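Local coordinates for protein Ika8 (Synthetic construct, PDB 6G6O) that folds as a computationally designed, symmetrical eight-bladed beta-propeller of the WD40 type, an artificial protein with no known biological function, at residues G5-S10 and T316-Y321; S16-L21 and E297-Q302; D274-V279 and D290-Q295. All blocks are in the same frame, centred on the assembly; numbering follows the deposited sequence.

Contact 1: G5-S10 and T316-Y321; sequences GQELVS and TVKVWY
Glu7 lies against Trp320 where the N-terminal strand joins the last strand of the chain. This is the Velcro closure of a WD40 beta-propeller: residues 7-10 add the outer strand to the sheet formed by strands 298-303, 307-312 and 317-321. Glu7 CG is anti to the carbonyl carbon (chi1 -83°), and the extended chain runs side by side with the Trp320 side chain, Glu7 CG lying 3.5 Å from Trp320 CE3 and CZ3. Glu7 OE1 sits 3.3 Å from Trp320 CZ3, with carboxylate and indole planes 75° apart. Leu8 CD2 packs on Tyr321 CB at 3.7 Å, the two side chains crossing at a slant.

Two backbone bonds hold the strands. Tyr321 N gives to Gln6 O at 2.8 Å, and Leu8 N gives to Val319 O at 3.0 Å.

Trp320 is held by residues around it. NE1 bonds Ser310 OG on the next strand in, the ring meets His291 of the preceding blade, and Lys318 CB lies over one indole face, offset toward the rim. A leucine at Trp320 would probably leave Ser310 OG without this donor and open a gap beside Glu7 CG. Lys318 NZ bonds Gly293 O and stays 4.6 Å from Glu7 OE1, beyond a salt bridge. A water gives to Glu7 OE2 at 2.9 Å and accepts from Val319 N.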
loop_
_atom_site.group_PDB
_atom_site.type_symbol
_atom_site.label_atom_id
_atom_site.label_comp_id
_atom_site.label_asym_id
_atom_site.label_seq_id
_atom_site.Cartn_x
_atom_site.Cartn_y
_atom_site.Cartn_z
ATOM N N GLY A 5 -12.703 22.054 7.010
ATOM C CA GLY A 5 -12.042 20.787 7.258
ATOM C C GLY A 5 -13.011 19.674 7.605
ATOM O O GLY A 5 -12.913 19.060 8.666
ATOM N N GLN A 6 -13.947 19.412 6.699
ATOM C CA GLN A 6 -14.993 18.422 6.923
ATOM C C GLN A 6 -14.975 17.422 5.770
ATOM O O GLN A 6 -14.007 17.316 5.006
ATOM C CB GLN A 6 -16.357 19.109 7.060
ATOM C CG GLN A 6 -16.360 20.310 7.984
ATOM C CD GLN A 6 -16.604 19.928 9.424
ATOM O OE1 GLN A 6 -17.430 19.063 9.717
ATOM N NE2 GLN A 6 -15.887 20.573 10.337
ATOM N N GLU A 7 -16.065 16.672 5.629
ATOM C CA GLU A 7 -16.223 15.773 4.497
ATOM C C GLU A 7 -16.616 16.562 3.257
ATOM O O GLU A 7 -17.423 17.492 3.325
ATOM C CB GLU A 7 -17.276 14.705 4.799
ATOM C CG GLU A 7 -16.743 13.517 5.582
ATOM C CD GLU A 7 -17.845 12.654 6.166
ATOM O OE1 GLU A 7 -17.894 12.511 7.405
ATOM O OE2 GLU A 7 -18.661 12.117 5.389
ATOM N N LEU A 8 -16.032 16.190 2.119
ATOM C CA LEU A 8 -16.330 16.863 0.862
ATOM C C LEU A 8 -17.561 16.285 0.178
ATOM O O LEU A 8 -18.379 17.037 -0.363
ATOM C CB LEU A 8 -15.125 16.784 -0.080
ATOM C CG LEU A 8 -13.918 17.655 0.275
ATOM C CD1 LEU A 8 -12.805 17.467 -0.742
ATOM C CD2 LEU A 8 -14.318 19.120 0.370
ATOM N N VAL A 9 -17.710 14.959 0.194
ATOM C CA VAL A 9 -18.845 14.283 -0.420
ATOM C C VAL A 9 -19.223 13.077 0.425
ATOM O O VAL A 9 -18.456 12.613 1.272
ATOM C CB VAL A 9 -18.553 13.837 -1.869
ATOM C CG1 VAL A 9 -18.733 14.999 -2.831
ATOM C CG2 VAL A 9 -17.149 13.266 -1.971
ATOM N N SER A 10 -20.427 12.569 0.182
ATOM C CA SER A 10 -20.946 11.388 0.858
ATOM C C SER A 10 -21.050 10.251 -0.150
ATOM O O SER A 10 -21.798 10.354 -1.130
ATOM C CB SER A 10 -22.306 11.676 1.494
ATOM O OG SER A 10 -22.934 10.482 1.921
ATOM N N THR A 316 -17.748 1.443 4.768
ATOM C CA THR A 316 -17.929 2.867 4.539
ATOM C C THR A 316 -16.690 3.459 3.879
ATOM O O THR A 316 -15.560 3.179 4.291
ATOM C CB THR A 316 -18.219 3.593 5.853
ATOM O OG1 THR A 316 -17.133 3.393 6.764
ATOM C CG2 THR A 316 -19.503 3.076 6.478
ATOM N N VAL A 317 -16.908 4.270 2.848
ATOM C CA VAL A 317 -15.859 5.052 2.207
ATOM C C VAL A 317 -16.182 6.520 2.433
ATOM O O VAL A 317 -17.307 6.959 2.168
ATOM C CB VAL A 317 -15.748 4.739 0.702
ATOM C CG1 VAL A 317 -14.539 5.435 0.104
ATOM C CG2 VAL A 317 -15.672 3.239 0.477
ATOM N N LYS A 318 -15.205 7.272 2.932
ATOM C CA LYS A 318 -15.405 8.676 3.257
ATOM C C LYS A 318 -14.286 9.515 2.658
ATOM O O LYS A 318 -13.146 9.061 2.522
ATOM C CB LYS A 318 -15.482 8.891 4.775
ATOM C CG LYS A 318 -16.713 8.260 5.412
ATOM C CD LYS A 318 -16.790 8.549 6.898
ATOM C CE LYS A 318 -18.059 7.974 7.503
ATOM N NZ LYS A 318 -18.123 8.199 8.972
ATOM N N VAL A 319 -14.633 10.747 2.296
ATOM C CA VAL A 319 -13.714 11.690 1.670
ATOM C C VAL A 319 -13.638 12.925 2.557
ATOM O O VAL A 319 -14.643 13.619 2.747
ATOM C CB VAL A 319 -14.162 12.062 0.248
ATOM C CG1 VAL A 319 -13.252 13.129 -0.333
ATOM C CG2 VAL A 319 -14.185 10.829 -0.639
ATOM N N TRP A 320 -12.451 13.195 3.093
ATOM C CA TRP A 320 -12.217 14.302 4.005
ATOM C C TRP A 320 -11.433 15.406 3.307
ATOM O O TRP A 320 -10.756 15.177 2.301
ATOM C CB TRP A 320 -11.449 13.836 5.247
ATOM C CG TRP A 320 -11.857 12.483 5.739
ATOM C CD1 TRP A 320 -11.295 11.285 5.405
ATOM C CD2 TRP A 320 -12.901 12.188 6.675
ATOM N NE1 TRP A 320 -11.933 10.262 6.061
ATOM C CE2 TRP A 320 -12.921 10.790 6.849
ATOM C CE3 TRP A 320 -13.823 12.970 7.377
ATOM C CZ2 TRP A 320 -13.826 10.159 7.697
ATOM C CZ3 TRP A 320 -14.723 12.339 8.215
ATOM C CH2 TRP A 320 -14.718 10.949 8.368
ATOM N N TYR A 321 -11.532 16.613 3.857
ATOM C CA TYR A 321 -10.765 17.757 3.387
ATOM C C TYR A 321 -9.861 18.261 4.503
ATOM O O TYR A 321 -10.288 18.381 5.655
ATOM C CB TYR A 321 -11.671 18.900 2.917
ATOM C CG TYR A 321 -10.916 20.191 2.688
ATOM C CD1 TYR A 321 -10.075 20.339 1.593
ATOM C CD2 TYR A 321 -11.027 21.253 3.576
ATOM C CE1 TYR A 321 -9.374 21.511 1.381
ATOM C CE2 TYR A 321 -10.329 22.431 3.373
ATOM C CZ TYR A 321 -9.505 22.553 2.275
ATOM O OH TYR A 321 -8.810 23.720 2.068
HETATM O O HOH W 1 -17.739 10.941 2.917
#

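Contact 2: S16-L21 and E297-Q302; sequences SAITAL and EVTALQ
Strands 18-21 and 298-302 run nearly parallel: the axes of these two short segments approach to 6.3 Å and their directions differ by 13°, with Ile18 nearest Thr299 and Leu21 nearest Ala300. They belong to different sheets, so side chains do most of the joining.

Thr299 makes the polar link. Its OG1 gives a hydrogen bond to Ile18 O at 2.6 Å. The hydroxyl comes from above the carbonyl plane, 41° out of it. A chi1 of 72° puts OG1 between the backbone N and the carbonyl carbon of Thr299 and points it at Ile18 O. An equivalent bond occurs on the other side of this blade, where Thr259 OG1 bonds Val298 O.

Leu21 supplies the apolar part. Its CB meets Ala300 CB at 3.6 Å. The small Ala300 side chain probably helps the strands to come this close. Further along, Leu21 and Gln302 slide past each other in opposite directions, with Leu21 CG 3.8 Å from Gln302 CG. Leu21 also packs on Val28 and Ser30 of its own sheet.

The Gln302 chain bends at its second torsion, which turns its amide back toward Leu21. A water bridges this amide and the backbone O of Leu21. It accepts from Gln302 NE2 at 2.7 Å and gives to Leu21 O at 2.8 Å; its link to Leu301 O is weak. Leu301 itself points away and packs on Ala260 and Ala262 of strand 258-264, so strand 298-303 touches both neighbouring blades.

Each strand carries a classic beta bulge, at Thr19-Ala20 and at Thr299-Ala300. Side-by-side inner strands of successive blades, close to the central axis and almost parallel, are characteristic of the beta-propeller fold.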
loop_
_atom_site.group_PDB
_atom_site.type_symbol
_atom_site.label_atom_id
_atom_site.label_comp_id
_atom_site.label_asym_id
_atom_site.label_seq_id
_atom_site.Cartn_x
_atom_site.Cartn_y
_atom_site.Cartn_z
ATOM N N SER A 16 -19.633 -4.835 2.253
ATOM C CA SER A 16 -18.670 -5.634 2.995
ATOM C C SER A 16 -17.417 -4.802 3.213
ATOM O O SER A 16 -17.270 -3.710 2.659
ATOM C CB SER A 16 -18.347 -6.945 2.270
ATOM O OG SER A 16 -17.629 -6.705 1.075
ATOM N N ALA A 17 -16.508 -5.343 4.025
ATOM C CA ALA A 17 -15.321 -4.613 4.449
ATOM C C ALA A 17 -14.540 -4.080 3.256
ATOM O O ALA A 17 -14.421 -4.743 2.224
ATOM C CB ALA A 17 -14.423 -5.517 5.296
ATOM N N ILE A 18 -14.016 -2.868 3.402
ATOM C CA ILE A 18 -13.138 -2.289 2.391
ATOM C C ILE A 18 -11.776 -2.952 2.521
ATOM O O ILE A 18 -11.172 -2.951 3.599
ATOM C CB ILE A 18 -13.031 -0.766 2.546
ATOM C CG1 ILE A 18 -14.414 -0.120 2.480
ATOM C CG2 ILE A 18 -12.127 -0.185 1.466
ATOM C CD1 ILE A 18 -15.138 -0.378 1.190
ATOM N N THR A 19 -11.293 -3.531 1.425
ATOM C CA THR A 19 -10.024 -4.239 1.426
ATOM C C THR A 19 -8.987 -3.636 0.492
ATOM O O THR A 19 -7.824 -4.052 0.541
ATOM C CB THR A 19 -10.236 -5.713 1.048
ATOM O OG1 THR A 19 -10.877 -5.790 -0.230
ATOM C CG2 THR A 19 -11.103 -6.411 2.080
ATOM N N ALA A 20 -9.362 -2.672 -0.345
ATOM C CA ALA A 20 -8.421 -2.033 -1.253
ATOM C C ALA A 20 -8.960 -0.659 -1.618
ATOM O O ALA A 20 -10.172 -0.483 -1.763
ATOM C CB ALA A 20 -8.201 -2.877 -2.512
ATOM N N LEU A 21 -8.055 0.305 -1.770
ATOM C CA LEU A 21 -8.448 1.686 -2.018
ATOM C C LEU A 21 -7.405 2.353 -2.899
ATOM O O LEU A 21 -6.206 2.260 -2.623
ATOM C CB LEU A 21 -8.604 2.453 -0.698
ATOM C CG LEU A 21 -9.276 3.827 -0.712
ATOM C CD1 LEU A 21 -10.723 3.722 -1.167
ATOM C CD2 LEU A 21 -9.192 4.461 0.666
ATOM N N GLU A 297 -12.810 -0.389 12.076
ATOM C CA GLU A 297 -11.378 -0.253 11.847
ATOM C C GLU A 297 -11.090 0.360 10.483
ATOM O O GLU A 297 -11.623 -0.085 9.464
ATOM C CB GLU A 297 -10.709 -1.623 11.961
ATOM C CG GLU A 297 -9.414 -1.761 11.181
ATOM C CD GLU A 297 -8.863 -3.171 11.225
ATOM O OE1 GLU A 297 -8.886 -3.785 12.311
ATOM O OE2 GLU A 297 -8.408 -3.666 10.173
ATOM N N VAL A 298 -10.254 1.396 10.475
ATOM C CA VAL A 298 -9.798 1.983 9.220
ATOM C C VAL A 298 -8.829 1.012 8.559
ATOM O O VAL A 298 -7.782 0.677 9.124
ATOM C CB VAL A 298 -9.146 3.350 9.459
ATOM C CG1 VAL A 298 -8.759 3.991 8.137
ATOM C CG2 VAL A 298 -10.084 4.257 10.242
ATOM N N THR A 299 -9.179 0.548 7.358
ATOM C CA THR A 299 -8.410 -0.484 6.677
ATOM C C THR A 299 -7.591 0.027 5.504
ATOM O O THR A 299 -6.685 -0.681 5.054
ATOM C CB THR A 299 -9.337 -1.597 6.171
ATOM O OG1 THR A 299 -10.104 -1.113 5.062
ATOM C CG2 THR A 299 -10.278 -2.039 7.273
ATOM N N ALA A 300 -7.883 1.221 4.999
ATOM C CA ALA A 300 -7.140 1.769 3.876
ATOM C C ALA A 300 -7.248 3.285 3.909
ATOM O O ALA A 300 -8.288 3.830 4.285
ATOM C CB ALA A 300 -7.658 1.221 2.543
ATOM N N LEU A 301 -6.169 3.954 3.517
ATOM C CA LEU A 301 -6.116 5.405 3.457
ATOM C C LEU A 301 -5.493 5.832 2.137
ATOM O O LEU A 301 -4.535 5.213 1.665
ATOM C CB LEU A 301 -5.307 5.988 4.625
ATOM C CG LEU A 301 -5.987 6.096 5.991
ATOM C CD1 LEU A 301 -4.981 6.518 7.049
ATOM C CD2 LEU A 301 -7.149 7.071 5.940
ATOM N N GLN A 302 -6.046 6.885 1.542
ATOM C CA GLN A 302 -5.481 7.499 0.348
ATOM C C GLN A 302 -5.479 9.005 0.550
ATOM O O GLN A 302 -6.478 9.576 0.997
ATOM C CB GLN A 302 -6.267 7.118 -0.909
ATOM C CG GLN A 302 -6.037 5.686 -1.381
ATOM C CD GLN A 302 -4.616 5.438 -1.865
ATOM O OE1 GLN A 302 -3.993 6.305 -2.476
ATOM N NE2 GLN A 302 -4.103 4.245 -1.593
HETATM O O HOH W 2 -5.099 2.313 -0.059
#

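Contact 3: D274-V279 and D290-Q295; sequences DGTIKV and DHDGHQ
Ile277 and His294 cross at an angle. Ile277 CD1 meets the edge of the imidazole in its plane, 4.0 Å from His294 CD2. The methyl thus touches a carbon corner of the ring and leaves both nitrogens to polar partners: His294 ND1 bonds Thr316 OG1 and His294 NE2 bonds Ser310 OG. Together these bonds probably fix the rotation of the ring.

Thr276 and Asp292 lie side by side and point the same way, with Thr276 CG2 4.1 Å from Asp292 OD2. On the same face Lys278 and Asp290 cross obliquely. Only the chain bases touch, Lys278 CG to Asp290 CB at 4.0 Å; Lys278 NZ goes on to Gly253 O.

The two segments belong to the hairpin of strands 276-281 and 287-292, the outer half of a propeller blade. His294, Ser310 and Trp320 form a hydrogen-bonded chain like that of WD40 repeats. Ile277 and His291 form an antiparallel hydrogen-bonded pair: Ile277 N gives to His291 O at 2.6 Å, and His291 N gives to Ile277 O at 2.8 Å.

Beyond the pair, the chain bends through an inverse gamma turn centred on Asp292. His294 N then gives a nearly straight bond to Gly275 O at 3.1 Å. Gly275 CA makes a CA-H...O contact with His294 O at 3.2 Å, leaving little room for a side chain. An Asx turn precedes the strand. Thr276 chi1 of 60° sets OG1 facing Asp274 OD1, which it meets at 2.8 Å on the syn side, near the carboxylate plane. Thr276 N comes to OD1 from above that plane. The hydroxyl also bonds His254 ND1.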
loop_
_atom_site.group_PDB
_atom_site.type_symbol
_atom_site.label_atom_id
_atom_site.label_comp_id
_atom_site.label_asym_id
_atom_site.label_seq_id
_atom_site.Cartn_x
_atom_site.Cartn_y
_atom_site.Cartn_z
ATOM N N ASP A 274 -10.213 1.370 15.895
ATOM C CA ASP A 274 -11.493 1.817 16.423
ATOM C C ASP A 274 -12.189 2.814 15.508
ATOM O O ASP A 274 -13.278 3.288 15.844
ATOM C CB ASP A 274 -11.314 2.420 17.824
ATOM C CG ASP A 274 -10.409 3.639 17.834
ATOM O OD1 ASP A 274 -9.852 3.996 16.774
ATOM O OD2 ASP A 274 -10.251 4.243 18.915
ATOM N N GLY A 275 -11.591 3.139 14.364
ATOM C CA GLY A 275 -12.189 4.035 13.401
ATOM C C GLY A 275 -11.730 5.472 13.489
ATOM O O GLY A 275 -12.023 6.253 12.576
ATOM N N THR A 276 -11.029 5.845 14.555
ATOM C CA THR A 276 -10.552 7.212 14.691
ATOM C C THR A 276 -9.515 7.526 13.619
ATOM O O THR A 276 -8.722 6.670 13.216
ATOM C CB THR A 276 -9.951 7.436 16.077
ATOM O OG1 THR A 276 -8.844 6.547 16.269
ATOM C CG2 THR A 276 -10.992 7.177 17.154
ATOM N N ILE A 277 -9.536 8.769 13.147
ATOM C CA ILE A 277 -8.609 9.243 12.128
ATOM C C ILE A 277 -8.036 10.571 12.598
ATOM O O ILE A 277 -8.778 11.547 12.764
ATOM C CB ILE A 277 -9.284 9.396 10.756
ATOM C CG1 ILE A 277 -9.590 8.021 10.162
ATOM C CG2 ILE A 277 -8.399 10.196 9.814
ATOM C CD1 ILE A 277 -10.147 8.074 8.768
ATOM N N LYS A 278 -6.725 10.608 12.813
ATOM C CA LYS A 278 -6.030 11.807 13.249
ATOM C C LYS A 278 -5.122 12.314 12.138
ATOM O O LYS A 278 -4.639 11.542 11.306
ATOM C CB LYS A 278 -5.214 11.541 14.515
ATOM C CG LYS A 278 -6.042 11.059 15.691
ATOM C CD LYS A 278 -5.204 10.955 16.954
ATOM C CE LYS A 278 -6.027 10.423 18.115
ATOM N NZ LYS A 278 -5.253 10.405 19.386
ATOM N N VAL A 279 -4.899 13.626 12.130
ATOM C CA VAL A 279 -4.115 14.289 11.094
ATOM C C VAL A 279 -3.160 15.258 11.776
ATOM O O VAL A 279 -3.599 16.160 12.495
ATOM C CB VAL A 279 -5.003 15.038 10.085
ATOM C CG1 VAL A 279 -4.151 15.848 9.128
ATOM C CG2 VAL A 279 -5.890 14.062 9.325
ATOM N N ASP A 290 -8.578 15.673 14.422
ATOM C CA ASP A 290 -8.869 14.337 14.920
ATOM C C ASP A 290 -10.364 14.109 14.790
ATOM O O ASP A 290 -11.164 14.988 15.131
ATOM C CB ASP A 290 -8.406 14.150 16.374
ATOM C CG ASP A 290 -9.382 14.722 17.386
ATOM O OD1 ASP A 290 -10.338 14.011 17.767
ATOM O OD2 ASP A 290 -9.191 15.883 17.805
ATOM N N HIS A 291 -10.741 12.945 14.274
ATOM C CA HIS A 291 -12.149 12.639 14.086
ATOM C C HIS A 291 -12.371 11.146 14.251
ATOM O O HIS A 291 -11.522 10.335 13.871
ATOM C CB HIS A 291 -12.649 13.087 12.709
ATOM C CG HIS A 291 -14.105 12.819 12.487
ATOM N ND1 HIS A 291 -14.576 12.126 11.393
ATOM C CD2 HIS A 291 -15.194 13.141 13.225
ATOM C CE1 HIS A 291 -15.893 12.035 11.465
ATOM N NE2 HIS A 291 -16.293 12.644 12.567
ATOM N N ASP A 292 -13.514 10.794 14.836
ATOM C CA ASP A 292 -14.009 9.422 14.794
ATOM C C ASP A 292 -14.559 9.206 13.389
ATOM O O ASP A 292 -15.762 9.294 13.129
ATOM C CB ASP A 292 -15.059 9.191 15.873
ATOM C CG ASP A 292 -14.526 9.455 17.267
ATOM O OD1 ASP A 292 -13.916 10.525 17.477
ATOM O OD2 ASP A 292 -14.716 8.596 18.153
ATOM N N GLY A 293 -13.637 8.944 12.459
ATOM C CA GLY A 293 -14.004 8.905 11.054
ATOM C C GLY A 293 -15.004 7.812 10.734
ATOM O O GLY A 293 -16.020 8.053 10.078
ATOM N N HIS A 294 -14.731 6.597 11.193
ATOM C CA HIS A 294 -15.592 5.462 10.919
ATOM C C HIS A 294 -15.958 4.773 12.224
ATOM O O HIS A 294 -15.280 4.928 13.244
ATOM C CB HIS A 294 -14.919 4.466 9.966
ATOM C CG HIS A 294 -14.475 5.071 8.670
ATOM N ND1 HIS A 294 -15.136 4.853 7.481
ATOM C CD2 HIS A 294 -13.432 5.884 8.376
ATOM C CE1 HIS A 294 -14.522 5.506 6.511
ATOM N NE2 HIS A 294 -13.486 6.140 7.028
ATOM N N GLN A 295 -17.052 4.017 12.182
ATOM C CA GLN A 295 -17.456 3.186 13.308
ATOM C C GLN A 295 -16.743 1.842 13.329
ATOM O O GLN A 295 -17.045 1.016 14.196
ATOM C CB GLN A 295 -18.966 2.944 13.286
ATOM C CG GLN A 295 -19.818 4.192 13.182
ATOM C CD GLN A 295 -21.286 3.858 13.010
ATOM O OE1 GLN A 295 -21.730 2.767 13.372
ATOM N NE2 GLN A 295 -22.046 4.792 12.450
#

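From the N terminus, residues 5-10 pair with the far end of the chain. Contact 1 therefore closes nearly the whole chain into a ring and completes the last blade. The chain next enters strand 18-24, the innermost of the first blade. Contact 2 sets it against the innermost strand of the last blade, closing a slightly shorter loop within that of contact 1. Contact 3 closes only a short hairpin, within both, in the blade before the last. No loops cross. The contacts also touch: Val317 CG2 packs on Ile18 CD1, and Val298 CG2 packs on Ile277 CG1. Together they tie the last blade to its neighbours on both sides.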